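Local coordinates for ribosomal-protein-alanine acetyltransferase (Clostridium acetobutylicum, PDB 3DNS) that probably transfers an acetyl group to the N-terminal alanine of a ribosomal protein, this chain being the N-terminal, acetyltransferase-like domain of a longer protein, at residues G7-I12 against I64-S69; E19-I24 against R34-D39; F102-I107 against D120-G125. All blocks are in the same frame, centred on the assembly; numbering follows the deposited sequence.

Interaction 1: G7-I12 against I64-S69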
loop_
_atom_site.group_PDB
_atom_site.type_symbol
_atom_site.label_atom_id
_atom_site.label_comp_id
_atom_site.label_asym_id
_atom_site.label_seq_id
_atom_site.Cartn_x
_atom_site.Cartn_y
_atom_site.Cartn_z
ATOM N N GLY A 7 -0.322 -2.838 -17.981
ATOM C CA GLY A 7 -1.683 -2.550 -18.308
ATOM C C GLY A 7 -1.749 -1.057 -18.458
ATOM O O GLY A 7 -0.736 -0.413 -18.385
ATOM N N LYS A 8 -2.949 -0.517 -18.630
ATOM C CA LYS A 8 -3.133 0.927 -18.825
ATOM C C LYS A 8 -2.731 1.693 -17.582
ATOM O O LYS A 8 -2.021 2.693 -17.660
ATOM C CB LYS A 8 -4.584 1.237 -19.191
ATOM C CG LYS A 8 -4.906 2.736 -19.396
ATOM C CD LYS A 8 -6.233 2.946 -20.214
ATOM C CE LYS A 8 -6.527 4.431 -20.502
ATOM N NZ LYS A 8 -7.376 4.689 -21.743
ATOM N N TYR A 9 -3.156 1.216 -16.419
ATOM C CA TYR A 9 -2.796 1.922 -15.179
ATOM C C TYR A 9 -1.917 1.173 -14.207
ATOM O O TYR A 9 -1.559 1.700 -13.176
ATOM C CB TYR A 9 -4.062 2.372 -14.467
ATOM C CG TYR A 9 -4.776 3.426 -15.257
ATOM C CD1 TYR A 9 -4.167 4.634 -15.536
ATOM C CD2 TYR A 9 -6.049 3.204 -15.756
ATOM C CE1 TYR A 9 -4.835 5.615 -16.295
ATOM C CE2 TYR A 9 -6.702 4.166 -16.512
ATOM C CZ TYR A 9 -6.085 5.347 -16.762
ATOM O OH TYR A 9 -6.725 6.275 -17.497
ATOM N N THR A 10 -1.571 -0.056 -14.510
ATOM C CA THR A 10 -0.858 -0.862 -13.538
ATOM C C THR A 10 0.358 -1.532 -14.161
ATOM O O THR A 10 0.506 -1.571 -15.374
ATOM C CB THR A 10 -1.831 -1.921 -12.854
ATOM O OG1 THR A 10 -2.453 -2.745 -13.856
ATOM C CG2 THR A 10 -2.937 -1.201 -12.050
ATOM N N LYS A 11 1.230 -2.050 -13.285
ATOM C CA LYS A 11 2.411 -2.814 -13.662
ATOM C C LYS A 11 2.565 -4.025 -12.720
ATOM O O LYS A 11 2.292 -3.927 -11.524
ATOM C CB LYS A 11 3.668 -1.922 -13.605
ATOM C CG LYS A 11 3.514 -0.630 -14.396
ATOM C CD LYS A 11 4.806 0.274 -14.370
ATOM C CE LYS A 11 4.766 1.355 -15.475
ATOM N NZ LYS A 11 5.864 2.401 -15.421
ATOM N N ILE A 12 2.980 -5.164 -13.284
ATOM C CA ILE A 12 3.262 -6.353 -12.490
ATOM C C ILE A 12 4.717 -6.763 -12.833
ATOM O O ILE A 12 5.068 -6.952 -14.009
ATOM C CB ILE A 12 2.286 -7.492 -12.800
ATOM C CG1 ILE A 12 0.829 -7.091 -12.516
ATOM C CG2 ILE A 12 2.697 -8.763 -12.012
ATOM C CD1 ILE A 12 -0.174 -8.121 -13.032
ATOM N N ILE A 64 -8.101 -3.331 -9.737
ATOM C CA ILE A 64 -8.081 -4.765 -9.454
ATOM C C ILE A 64 -8.479 -5.574 -10.677
ATOM O O ILE A 64 -7.839 -6.561 -10.988
ATOM C CB ILE A 64 -8.965 -5.088 -8.263
ATOM C CG1 ILE A 64 -8.482 -4.324 -7.003
ATOM C CG2 ILE A 64 -8.972 -6.580 -7.955
ATOM C CD1 ILE A 64 -7.012 -4.290 -6.902
ATOM N N LYS A 65 -9.565 -5.166 -11.335
ATOM C CA LYS A 65 -10.015 -5.793 -12.582
ATOM C C LYS A 65 -8.896 -5.820 -13.617
ATOM O O LYS A 65 -8.732 -6.829 -14.334
ATOM C CB LYS A 65 -11.240 -5.081 -13.189
ATOM C CG LYS A 65 -12.566 -5.598 -12.677
ATOM C CD LYS A 65 -13.792 -4.930 -13.349
ATOM C CE LYS A 65 -14.518 -3.945 -12.433
ATOM N NZ LYS A 65 -15.951 -3.693 -12.884
ATOM N N GLU A 66 -8.185 -4.711 -13.738
ATOM C CA GLU A 66 -7.076 -4.636 -14.688
ATOM C C GLU A 66 -5.969 -5.600 -14.280
ATOM O O GLU A 66 -5.407 -6.335 -15.114
ATOM C CB GLU A 66 -6.538 -3.214 -14.805
ATOM C CG GLU A 66 -5.317 -3.102 -15.708
ATOM C CD GLU A 66 -4.912 -1.670 -15.946
ATOM O OE1 GLU A 66 -5.701 -0.910 -16.503
ATOM O OE2 GLU A 66 -3.803 -1.296 -15.579
ATOM N N ILE A 67 -5.631 -5.624 -13.003
ATOM C CA ILE A 67 -4.521 -6.471 -12.565
ATOM C C ILE A 67 -4.834 -7.936 -12.914
ATOM O O ILE A 67 -4.037 -8.657 -13.477
ATOM C CB ILE A 67 -4.257 -6.264 -11.026
ATOM C CG1 ILE A 67 -3.739 -4.836 -10.762
ATOM C CG2 ILE A 67 -3.298 -7.339 -10.434
ATOM C CD1 ILE A 67 -3.939 -4.326 -9.313
ATOM N N LEU A 68 -6.040 -8.355 -12.571
ATOM C CA LEU A 68 -6.476 -9.700 -12.825
ATOM C C LEU A 68 -6.511 -10.006 -14.320
ATOM O O LEU A 68 -6.101 -11.056 -14.748
ATOM C CB LEU A 68 -7.859 -9.913 -12.183
ATOM C CG LEU A 68 -7.900 -10.087 -10.664
ATOM C CD1 LEU A 68 -9.364 -9.897 -10.154
ATOM C CD2 LEU A 68 -7.364 -11.498 -10.243
ATOM N N SER A 69 -6.977 -9.058 -15.122
ATOM C CA SER A 69 -7.084 -9.239 -16.546
ATOM C C SER A 69 -5.701 -9.367 -17.157
ATOM O O SER A 69 -5.467 -10.257 -17.946
ATOM C CB SER A 69 -7.914 -8.122 -17.221
ATOM O OG SER A 69 -9.259 -8.229 -16.803
#
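A helix side chain grips the backbone of a turn: Glu66, on helix 61-78, reaches into the tight turn that joins strand 4-6 to strand 10-14 at the edge of the sheet. The turn is closed by its own backbone bond, from Gly7 N to Thr10 O. With CG anti to the backbone N (chi1 176°) and the rest of the chain extended, Glu66 carries its carboxylate straight out from the helix into the concave side of the turn. Its OE2 accepts the amide of Tyr9 (N to OE2, 2.7 Å) on the syn lone pair, while the hydroxyl of Thr10 donates to the anti lone pair (OG1 to OE2, 2.6 Å). Weak bonds add to this grip, from Thr10 N to OE2 and from Tyr9 N to OE1, and together they fix the rotation of the carboxylate. Toward Thr10 and Ile12 the packing turns apolar: the methyl CG2 of Thr10 rests on CG1 of Ile67 at 3.9 Å, and CD1 of Ile12 meets CG2 of Ile67 at 4.1 Å. The Tyr9 ring meets that of Tyr63, Ile12 also packs on Val70 and Phe71 of the helix, and Ile67 bridges to Ile24 of strand 21-26.

Interaction 2: E19-I24 against R34-D39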
loop_
_atom_site.group_PDB
_atom_site.type_symbol
_atom_site.label_atom_id
_atom_site.label_comp_id
_atom_site.label_asym_id
_atom_site.label_seq_id
_atom_site.Cartn_x
_atom_site.Cartn_y
_atom_site.Cartn_z
ATOM N N GLU A 19 12.019 -15.618 -5.593
ATOM C CA GLU A 19 11.253 -16.512 -6.433
ATOM C C GLU A 19 9.765 -16.444 -6.144
ATOM O O GLU A 19 9.373 -16.367 -4.992
ATOM C CB GLU A 19 11.702 -17.955 -6.143
ATOM C CG GLU A 19 10.846 -19.049 -6.792
ATOM C CD GLU A 19 11.042 -19.146 -8.309
ATOM O OE1 GLU A 19 10.736 -18.154 -9.038
ATOM O OE2 GLU A 19 11.503 -20.223 -8.755
ATOM N N ARG A 20 8.956 -16.536 -7.205
ATOM C CA ARG A 20 7.496 -16.676 -7.108
ATOM C C ARG A 20 6.805 -15.488 -6.452
ATOM O O ARG A 20 5.695 -15.622 -5.969
ATOM C CB ARG A 20 7.096 -17.993 -6.422
ATOM C CG ARG A 20 7.300 -19.216 -7.266
ATOM C CD ARG A 20 6.779 -20.435 -6.533
ATOM N NE ARG A 20 7.031 -21.658 -7.261
ATOM C CZ ARG A 20 6.320 -22.777 -7.118
ATOM N NH1 ARG A 20 6.637 -23.831 -7.844
ATOM N NH2 ARG A 20 5.300 -22.850 -6.258
ATOM N N GLU A 21 7.449 -14.315 -6.474
ATOM C CA GLU A 21 6.854 -13.109 -5.910
ATOM C C GLU A 21 6.846 -11.985 -6.952
ATOM O O GLU A 21 7.842 -11.741 -7.671
ATOM C CB GLU A 21 7.569 -12.677 -4.641
ATOM C CG GLU A 21 6.849 -11.592 -3.919
ATOM C CD GLU A 21 7.613 -11.125 -2.654
ATOM O OE1 GLU A 21 8.077 -11.951 -1.833
ATOM O OE2 GLU A 21 7.711 -9.913 -2.488
ATOM N N TYR A 22 5.721 -11.299 -7.035
ATOM C CA TYR A 22 5.576 -10.217 -8.008
ATOM C C TYR A 22 5.002 -9.022 -7.338
ATOM O O TYR A 22 4.097 -9.144 -6.504
ATOM C CB TYR A 22 4.653 -10.606 -9.161
ATOM C CG TYR A 22 5.126 -11.794 -9.905
ATOM C CD1 TYR A 22 5.726 -11.666 -11.130
ATOM C CD2 TYR A 22 4.956 -13.084 -9.360
ATOM C CE1 TYR A 22 6.177 -12.802 -11.817
ATOM C CE2 TYR A 22 5.376 -14.165 -10.012
ATOM C CZ TYR A 22 5.994 -14.044 -11.241
ATOM O OH TYR A 22 6.432 -15.214 -11.850
ATOM N N LEU A 23 5.486 -7.872 -7.756
ATOM C CA LEU A 23 5.104 -6.577 -7.209
ATOM C C LEU A 23 4.081 -5.949 -8.142
ATOM O O LEU A 23 4.335 -5.833 -9.371
ATOM C CB LEU A 23 6.344 -5.700 -7.150
ATOM C CG LEU A 23 6.198 -4.308 -6.561
ATOM C CD1 LEU A 23 5.945 -4.420 -5.030
ATOM C CD2 LEU A 23 7.485 -3.486 -6.844
ATOM N N ILE A 24 2.952 -5.511 -7.573
ATOM C CA ILE A 24 1.973 -4.695 -8.343
ATOM C C ILE A 24 2.103 -3.216 -7.964
ATOM O O ILE A 24 2.036 -2.872 -6.820
ATOM C CB ILE A 24 0.478 -5.136 -8.090
ATOM C CG1 ILE A 24 0.365 -6.664 -8.015
ATOM C CG2 ILE A 24 -0.492 -4.439 -9.093
ATOM C CD1 ILE A 24 -0.956 -7.238 -7.381
ATOM N N ARG A 34 0.902 -7.343 -3.884
ATOM C CA ARG A 34 1.868 -8.337 -4.335
ATOM C C ARG A 34 1.178 -9.636 -4.691
ATOM O O ARG A 34 0.107 -9.918 -4.209
ATOM C CB ARG A 34 2.885 -8.617 -3.237
ATOM C CG ARG A 34 3.811 -7.511 -2.952
ATOM C CD ARG A 34 4.660 -7.815 -1.746
ATOM N NE ARG A 34 5.668 -6.762 -1.620
ATOM C CZ ARG A 34 5.379 -5.553 -1.176
ATOM N NH1 ARG A 34 6.320 -4.629 -1.090
ATOM N NH2 ARG A 34 4.131 -5.274 -0.795
ATOM N N ILE A 35 1.772 -10.380 -5.597
ATOM C CA ILE A 35 1.269 -11.687 -5.977
ATOM C C ILE A 35 2.314 -12.666 -5.520
ATOM O O ILE A 35 3.507 -12.416 -5.712
ATOM C CB ILE A 35 1.021 -11.768 -7.509
ATOM C CG1 ILE A 35 -0.315 -11.090 -7.873
ATOM C CG2 ILE A 35 1.006 -13.219 -8.004
ATOM C CD1 ILE A 35 -0.407 -10.728 -9.363
ATOM N N PHE A 36 1.861 -13.769 -4.899
ATOM C CA PHE A 36 2.723 -14.832 -4.443
ATOM C C PHE A 36 2.263 -16.111 -5.056
ATOM O O PHE A 36 1.145 -16.543 -4.791
ATOM C CB PHE A 36 2.636 -14.980 -2.897
ATOM C CG PHE A 36 3.031 -13.766 -2.155
ATOM C CD1 PHE A 36 4.346 -13.546 -1.793
ATOM C CD2 PHE A 36 2.108 -12.797 -1.867
ATOM C CE1 PHE A 36 4.727 -12.380 -1.103
ATOM C CE2 PHE A 36 2.477 -11.668 -1.180
ATOM C CZ PHE A 36 3.785 -11.457 -0.801
ATOM N N ILE A 37 3.116 -16.762 -5.834
ATOM C CA ILE A 37 2.748 -18.073 -6.409
ATOM C C ILE A 37 2.868 -19.144 -5.307
ATOM O O ILE A 37 3.904 -19.288 -4.703
ATOM C CB ILE A 37 3.593 -18.460 -7.644
ATOM C CG1 ILE A 37 3.559 -17.336 -8.721
ATOM C CG2 ILE A 37 3.124 -19.814 -8.234
ATOM C CD1 ILE A 37 2.216 -17.093 -9.278
ATOM N N VAL A 38 1.782 -19.865 -5.082
ATOM C CA VAL A 38 1.613 -20.825 -3.985
ATOM C C VAL A 38 1.761 -22.233 -4.547
ATOM O O VAL A 38 2.476 -23.040 -3.955
ATOM C CB VAL A 38 0.283 -20.542 -3.175
ATOM C CG1 VAL A 38 -0.063 -21.616 -2.210
ATOM C CG2 VAL A 38 0.412 -19.171 -2.410
ATOM N N ASP A 39 1.244 -22.479 -5.743
ATOM C CA ASP A 39 1.296 -23.787 -6.337
ATOM C C ASP A 39 1.348 -23.620 -7.855
ATOM O O ASP A 39 0.579 -22.862 -8.421
ATOM C CB ASP A 39 0.060 -24.608 -5.885
ATOM C CG ASP A 39 0.231 -26.111 -6.018
ATOM O OD1 ASP A 39 1.354 -26.673 -5.826
ATOM O OD2 ASP A 39 -0.821 -26.749 -6.243
HETATM O O HOH W 1 4.501 -25.550 -6.787
HETATM O O HOH W 2 5.619 -21.344 -3.667
HETATM O O HOH W 3 5.282 -17.506 -3.197
#
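Arg20, a residue with left-handed backbone angles (phi 63°, psi 23°) just before a regular antiparallel pairing, lays its extended side chain across Ile37, and its NH2 meets two separate waters. Its CB touches CB of Ile37 at 3.7 Å, and Val38 O lies near the guanidinium edge, 3.6 Å from NH2. One water links NH2 to the carboxylate of Asp39, through a weak bond on the Asp39 side, and the other links NH2, weakly, to Ile37 O. The backbone of Arg20 still joins the ladder, its O accepting from Ile37 N at 2.8 Å, and Tyr22 and Ile35 follow as a hydrogen-bonded pair. On their face, CE2 at the edge of the Tyr22 ring meets CG1 of Ile37 at 3.9 Å, and CD1 of Ile24 lies against CG1 of Ile35. The other face is more polar. Glu21 runs beside Phe36 and points the same way, its OE1 3.5 Å from CE1 of the ring, while OE2 makes a long salt bridge to Arg34 NE (3.9 Å). A face of the Arg34 guanidinium takes CD1 of Leu23, its NH2 bonds to Tyr54 OH, and both residues pack on Gly57 of the second subunit. This hairpin of strands 21-26 and 31-41 lies between strands 10-14 and 46-53, with Ile24 and Ile35 turned to Ile67 and Phe71 of helix 61-78.

Interaction 3: F102-I107 against D120-G125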
loop_
_atom_site.group_PDB
_atom_site.type_symbol
_atom_site.label_atom_id
_atom_site.label_comp_id
_atom_site.label_asym_id
_atom_site.label_seq_id
_atom_site.Cartn_x
_atom_site.Cartn_y
_atom_site.Cartn_z
ATOM N N PHE A 102 -14.913 -15.153 -12.633
ATOM C CA PHE A 102 -14.326 -16.163 -11.737
ATOM C C PHE A 102 -15.394 -16.855 -10.924
ATOM O O PHE A 102 -16.331 -16.218 -10.480
ATOM C CB PHE A 102 -13.377 -15.557 -10.718
ATOM C CG PHE A 102 -12.103 -15.065 -11.276
ATOM C CD1 PHE A 102 -10.977 -15.860 -11.251
ATOM C CD2 PHE A 102 -12.005 -13.786 -11.771
ATOM C CE1 PHE A 102 -9.790 -15.435 -11.773
ATOM C CE2 PHE A 102 -10.765 -13.313 -12.284
ATOM C CZ PHE A 102 -9.671 -14.160 -12.262
ATOM N N ALA A 103 -15.200 -18.148 -10.694
ATOM C CA ALA A 103 -16.014 -18.922 -9.740
ATOM C C ALA A 103 -15.456 -18.797 -8.293
ATOM O O ALA A 103 -14.253 -18.762 -8.061
ATOM C CB ALA A 103 -16.072 -20.413 -10.189
ATOM N N PHE A 104 -16.357 -18.731 -7.317
ATOM C CA PHE A 104 -16.004 -18.920 -5.913
ATOM C C PHE A 104 -15.845 -20.417 -5.692
ATOM O O PHE A 104 -16.826 -21.153 -5.811
ATOM C CB PHE A 104 -17.170 -18.441 -5.021
ATOM C CG PHE A 104 -17.190 -16.940 -4.772
ATOM C CD1 PHE A 104 -16.546 -16.394 -3.667
ATOM C CD2 PHE A 104 -17.896 -16.084 -5.606
ATOM C CE1 PHE A 104 -16.631 -15.017 -3.372
ATOM C CE2 PHE A 104 -17.952 -14.678 -5.324
ATOM C CZ PHE A 104 -17.320 -14.176 -4.199
ATOM N N GLU A 105 -14.641 -20.890 -5.414
ATOM C CA GLU A 105 -14.424 -22.321 -5.289
ATOM C C GLU A 105 -14.364 -22.759 -3.848
ATOM O O GLU A 105 -14.565 -23.919 -3.552
ATOM C CB GLU A 105 -13.213 -22.786 -6.106
ATOM C CG GLU A 105 -13.477 -22.551 -7.586
ATOM C CD GLU A 105 -12.498 -23.211 -8.537
ATOM O OE1 GLU A 105 -12.798 -23.145 -9.740
ATOM O OE2 GLU A 105 -11.476 -23.795 -8.120
ATOM N N GLY A 106 -14.162 -21.820 -2.963
ATOM C CA GLY A 106 -14.249 -22.086 -1.506
ATOM C C GLY A 106 -13.859 -20.934 -0.599
ATOM O O GLY A 106 -13.578 -19.848 -1.068
ATOM N N ILE A 107 -13.905 -21.186 0.709
ATOM C CA ILE A 107 -13.532 -20.203 1.707
ATOM C C ILE A 107 -12.608 -20.937 2.649
ATOM O O ILE A 107 -12.940 -21.985 3.232
ATOM C CB ILE A 107 -14.748 -19.639 2.478
ATOM C CG1 ILE A 107 -15.635 -18.798 1.551
ATOM C CG2 ILE A 107 -14.322 -18.747 3.678
ATOM C CD1 ILE A 107 -17.025 -18.757 2.043
ATOM N N ASP A 120 -10.520 -14.843 7.268
ATOM C CA ASP A 120 -10.779 -15.849 6.249
ATOM C C ASP A 120 -10.191 -15.375 4.917
ATOM O O ASP A 120 -9.961 -14.172 4.726
ATOM C CB ASP A 120 -12.284 -16.065 6.090
ATOM C CG ASP A 120 -12.968 -16.582 7.364
ATOM O OD1 ASP A 120 -12.307 -17.118 8.311
ATOM O OD2 ASP A 120 -14.218 -16.503 7.364
ATOM N N GLU A 121 -9.933 -16.346 4.026
ATOM C CA GLU A 121 -9.634 -16.105 2.623
ATOM C C GLU A 121 -10.631 -16.762 1.650
ATOM O O GLU A 121 -11.102 -17.907 1.841
ATOM C CB GLU A 121 -8.219 -16.610 2.323
ATOM C CG GLU A 121 -7.130 -15.759 2.922
ATOM C CD GLU A 121 -5.745 -16.240 2.584
ATOM O OE1 GLU A 121 -5.418 -17.401 2.983
ATOM O OE2 GLU A 121 -4.972 -15.456 1.946
ATOM N N PHE A 122 -10.938 -16.042 0.584
ATOM C CA PHE A 122 -11.682 -16.596 -0.552
ATOM C C PHE A 122 -10.811 -17.329 -1.479
ATOM O O PHE A 122 -9.654 -16.934 -1.682
ATOM C CB PHE A 122 -12.349 -15.514 -1.385
ATOM C CG PHE A 122 -13.480 -14.863 -0.712
ATOM C CD1 PHE A 122 -14.564 -15.624 -0.245
ATOM C CD2 PHE A 122 -13.526 -13.509 -0.592
ATOM C CE1 PHE A 122 -15.656 -15.009 0.362
ATOM C CE2 PHE A 122 -14.597 -12.898 -0.015
ATOM C CZ PHE A 122 -15.663 -13.634 0.483
ATOM N N LEU A 123 -11.372 -18.393 -2.074
ATOM C CA LEU A 123 -10.702 -19.115 -3.142
ATOM C C LEU A 123 -11.529 -18.930 -4.392
ATOM O O LEU A 123 -12.670 -19.391 -4.458
ATOM C CB LEU A 123 -10.505 -20.617 -2.765
ATOM C CG LEU A 123 -9.739 -21.505 -3.764
ATOM C CD1 LEU A 123 -8.242 -21.103 -3.852
ATOM C CD2 LEU A 123 -9.901 -23.060 -3.452
ATOM N N PHE A 124 -10.945 -18.247 -5.384
ATOM C CA PHE A 124 -11.570 -18.049 -6.705
ATOM C C PHE A 124 -10.940 -18.917 -7.779
ATOM O O PHE A 124 -9.769 -19.162 -7.728
ATOM C CB PHE A 124 -11.435 -16.599 -7.112
ATOM C CG PHE A 124 -12.260 -15.695 -6.318
ATOM C CD1 PHE A 124 -13.597 -15.556 -6.599
ATOM C CD2 PHE A 124 -11.714 -14.921 -5.337
ATOM C CE1 PHE A 124 -14.385 -14.707 -5.844
ATOM C CE2 PHE A 124 -12.521 -14.056 -4.586
ATOM C CZ PHE A 124 -13.842 -13.963 -4.844
ATOM N N GLY A 125 -11.685 -19.341 -8.792
ATOM C CA GLY A 125 -11.061 -20.119 -9.853
ATOM C C GLY A 125 -11.547 -19.715 -11.230
ATOM O O GLY A 125 -12.663 -19.194 -11.373
#
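Phe102 leads into the strand by packing its CB on CD1 of the Phe124 ring at 4.1 Å, and Ala103 then opens the ladder as a hydrogen-bonded pair with Gly125. Phe104 sits at the centre of an aromatic cluster. The ring of Phe124 turns an edge to one face of it, CE1 lying over the ring centre, with centroids 4.4 Å apart and planes inclined at 52°. Phe104 in turn directs its own edge at the face of Phe122, in a nearly perpendicular T-shaped pair (planes at 83°). At Glu105 and Gly106 the strand makes a classic beta bulge opposite Leu123: Leu123 O accepts from Glu105 N at 2.7 Å and from Gly106 N at 3.2 Å, shifting the register by one. From the bulge the extended side chain of Glu105 runs back over the bare backbone of Gly125, its OE1 3.5 Å from CA; OE2 is held by Lys83 and Asn85. Gly106 O then accepts from Leu123 N, and in the next, non-hydrogen-bonded pair CG1 of Ile107 meets CD1 at the edge of the Phe122 ring (3.8 Å). The hairpin of strands 103-114 and 117-127 closes one side of the sheet. Strand 117-127 pairs further in with strand 83-89, while Phe124 stacks on Phe97 of helix 95-99 and Phe102 reaches Leu68 and Met72 of helix 61-78.

In the fold
All three contacts serve one mixed sheet, consistent with the GNAT acetyltransferase fold: interaction 1 sets helix 61-78 against it near one edge, interaction 2 joins two inner strands, and interaction 3 pairs the outermost strand at the other edge. Interactions 1 and 2 share a hydrophobic seam, where Ile67 CD1 lies 3.5 Å from Ile24 CG2. The same helix touches interaction 3 through Leu68 and Phe102, whereas interactions 2 and 3 stay about 8 Å apart at their nearest atoms. Interaction 3 has the most residues at the surface. The chemistry differs: a single carboxylate holding a turn, a ladder with water at one end and a long salt bridge on one face, and an aromatic cluster beside a bulge.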